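Local coordinates for NAP1-binding protein 2 (Saccharomyces cerevisiae, PDB 1YN8) that acts as an SH3-containing adaptor that links the PTC1 phosphatase to the kinase PBS2, thereby restraining HOG1 signalling in the high-osmolarity glycerol pathway, at residues Trp36-Asn41 with Thr47-Glu52. Residues are numbered along the deposited sequence; the frame is centred on the assembly and turned at random.
Sequences WLVAEN and TGLVPE
Leu-37 and Val-50 exchange two backbone hydrogen bonds (Leu-37 N to Val-50 O, 3.0 Å), and Ala-39 and Gly-48 repeat the pattern, zipping 36-40 and 47-51 into an antiparallel hairpin of the SH3 barrel. Gly-48 is almost fully extended (phi -178°, psi -175°), a shape that suits glycine. In the conformer described, Thr-47 OG1 adds a second bond to Ala-39 O, 2.8 Å long and from above the carbonyl plane; chi1 -178° sets OG1 opposite its backbone N, turned to that oxygen. Apolar contacts follow. On the buried face Val-50 CG2 touches Leu-37 CB (4.1 Å) and the short methyl of Ala-39, which also meets Ile-28. At the hairpin's end Glu-52 CG lies 4.1 Å from Leu-37 CD2. Opposite, Val-38 CG2 meets Leu-49 CD1, and Trp-36 crosses Leu-49 at about a right angle, its CE3 lying obliquely 3.5 Å from Val-50 O and its CZ3 reaching Pro-51 CD. Replacing Trp-36, an alanine would probably leave Leu-49 and Pro-51 without their broad apolar neighbour. Backbone bonds thus fix the hairpin and apolar side chains seal its inner face, while Trp-36, partly exposed, probably serves proline-rich ligands, as in other SH3 domains.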
loop_
_atom_site.group_PDB
_atom_site.type_symbol
_atom_site.label_atom_id
_atom_site.label_comp_id
_atom_site.label_asym_id
_atom_site.label_seq_id
_atom_site.Cartn_x
_atom_site.Cartn_y
_atom_site.Cartn_z
ATOM N N TRP A 36 -1.682 -5.442 -8.070
ATOM C CA TRP A 36 -2.420 -4.681 -7.046
ATOM C C TRP A 36 -2.470 -5.400 -5.682
ATOM O O TRP A 36 -2.933 -6.547 -5.603
ATOM C CB TRP A 36 -3.866 -4.412 -7.531
ATOM C CG TRP A 36 -3.980 -3.473 -8.749
ATOM C CD1 TRP A 36 -4.359 -3.801 -10.017
ATOM C CD2 TRP A 36 -3.732 -2.064 -8.756
ATOM N NE1 TRP A 36 -4.349 -2.677 -10.830
ATOM C CE2 TRP A 36 -3.970 -1.600 -10.076
ATOM C CE3 TRP A 36 -3.340 -1.145 -7.773
ATOM C CZ2 TRP A 36 -3.823 -0.261 -10.429
ATOM C CZ3 TRP A 36 -3.191 0.205 -8.137
ATOM C CH2 TRP A 36 -3.431 0.621 -9.431
ATOM N N LEU A 37 -2.037 -4.671 -4.647
ATOM C CA LEU A 37 -2.176 -5.094 -3.266
ATOM C C LEU A 37 -3.243 -4.230 -2.548
ATOM O O LEU A 37 -3.379 -3.027 -2.844
ATOM C CB LEU A 37 -0.826 -4.969 -2.541
ATOM C CG LEU A 37 0.379 -5.701 -3.162
ATOM C CD1 LEU A 37 1.583 -5.383 -2.317
ATOM C CD2 LEU A 37 0.170 -7.188 -3.246
ATOM N N VAL A 38 -3.939 -4.837 -1.578
ATOM C CA VAL A 38 -4.786 -4.115 -0.629
ATOM C C VAL A 38 -3.953 -3.853 0.642
ATOM O O VAL A 38 -3.483 -4.796 1.318
ATOM C CB VAL A 38 -6.071 -4.888 -0.236
ATOM C CG1 VAL A 38 -6.867 -4.103 0.831
ATOM C CG2 VAL A 38 -6.953 -5.131 -1.430
ATOM N N ALA A 39 -3.807 -2.579 0.956
ATOM C CA ALA A 39 -2.965 -2.093 2.035
ATOM C C ALA A 39 -3.756 -1.236 3.016
ATOM O O ALA A 39 -4.750 -0.594 2.635
ATOM C CB ALA A 39 -1.832 -1.309 1.468
ATOM N N GLU A 40 -3.346 -1.261 4.288
ATOM C CA GLU A 40 -3.789 -0.261 5.267
ATOM C C GLU A 40 -2.624 0.655 5.687
ATOM O O GLU A 40 -1.427 0.270 5.621
ATOM C CB GLU A 40 -4.530 -0.867 6.488
ATOM C CG GLU A 40 -3.744 -1.799 7.353
ATOM C CD GLU A 40 -4.550 -2.420 8.540
ATOM O OE1 GLU A 40 -5.788 -2.630 8.470
ATOM O OE2 GLU A 40 -3.901 -2.668 9.580
ATOM N N ASN A 41 -2.974 1.895 6.044
ATOM C CA ASN A 41 -1.990 2.882 6.532
ATOM C C ASN A 41 -1.465 2.483 7.923
ATOM O O ASN A 41 -1.948 1.495 8.521
ATOM C CB ASN A 41 -2.537 4.341 6.549
ATOM C CG ASN A 41 -3.753 4.551 7.458
ATOM O OD1 ASN A 41 -4.210 3.633 8.172
ATOM N ND2 ASN A 41 -4.320 5.791 7.398
ATOM N N THR A 47 -7.799 2.246 4.194
ATOM C CA THR A 47 -7.323 1.100 3.407
ATOM C C THR A 47 -7.691 1.264 1.930
ATOM O O THR A 47 -8.732 1.829 1.604
ATOM C CB THR A 47 -7.890 -0.255 3.961
ATOM O OG1 THR A 47 -7.381 -1.381 3.220
ATOM C CG2 THR A 47 -9.387 -0.265 3.888
ATOM N N GLY A 48 -6.847 0.747 1.040
ATOM C CA GLY A 48 -7.118 0.807 -0.406
ATOM C C GLY A 48 -6.059 0.111 -1.243
ATOM O O GLY A 48 -5.159 -0.512 -0.694
ATOM N N LEU A 49 -6.187 0.209 -2.562
ATOM C CA LEU A 49 -5.263 -0.460 -3.490
ATOM C C LEU A 49 -4.017 0.364 -3.801
ATOM O O LEU A 49 -4.092 1.590 -4.045
ATOM C CB LEU A 49 -5.969 -0.835 -4.799
ATOM C CG LEU A 49 -6.816 -2.112 -4.753
ATOM C CD1 LEU A 49 -8.097 -1.899 -3.966
ATOM C CD2 LEU A 49 -7.130 -2.598 -6.138
ATOM N N VAL A 50 -2.881 -0.335 -3.820
ATOM C CA VAL A 50 -1.573 0.248 -4.187
ATOM C C VAL A 50 -0.855 -0.671 -5.212
ATOM O O VAL A 50 -1.107 -1.890 -5.241
ATOM C CB VAL A 50 -0.674 0.443 -2.950
ATOM C CG1 VAL A 50 -1.420 1.309 -1.889
ATOM C CG2 VAL A 50 -0.216 -0.921 -2.355
ATOM N N PRO A 51 0.058 -0.105 -6.015
ATOM C CA PRO A 51 0.804 -0.961 -6.939
ATOM C C PRO A 51 1.723 -1.982 -6.205
ATOM O O PRO A 51 2.424 -1.609 -5.268
ATOM C CB PRO A 51 1.658 0.041 -7.743
ATOM C CG PRO A 51 1.009 1.399 -7.530
ATOM C CD PRO A 51 0.459 1.307 -6.141
ATOM N N GLU A 52 1.743 -3.231 -6.693
ATOM C CA GLU A 52 2.580 -4.295 -6.122
ATOM C C GLU A 52 4.079 -3.928 -6.077
ATOM O O GLU A 52 4.804 -4.273 -5.107
ATOM C CB GLU A 52 2.378 -5.579 -6.910
ATOM C CG GLU A 52 2.936 -6.825 -6.241
ATOM C CD GLU A 52 2.658 -8.085 -7.044
ATOM O OE1 GLU A 52 2.302 -7.979 -8.233
ATOM O OE2 GLU A 52 2.827 -9.183 -6.481
#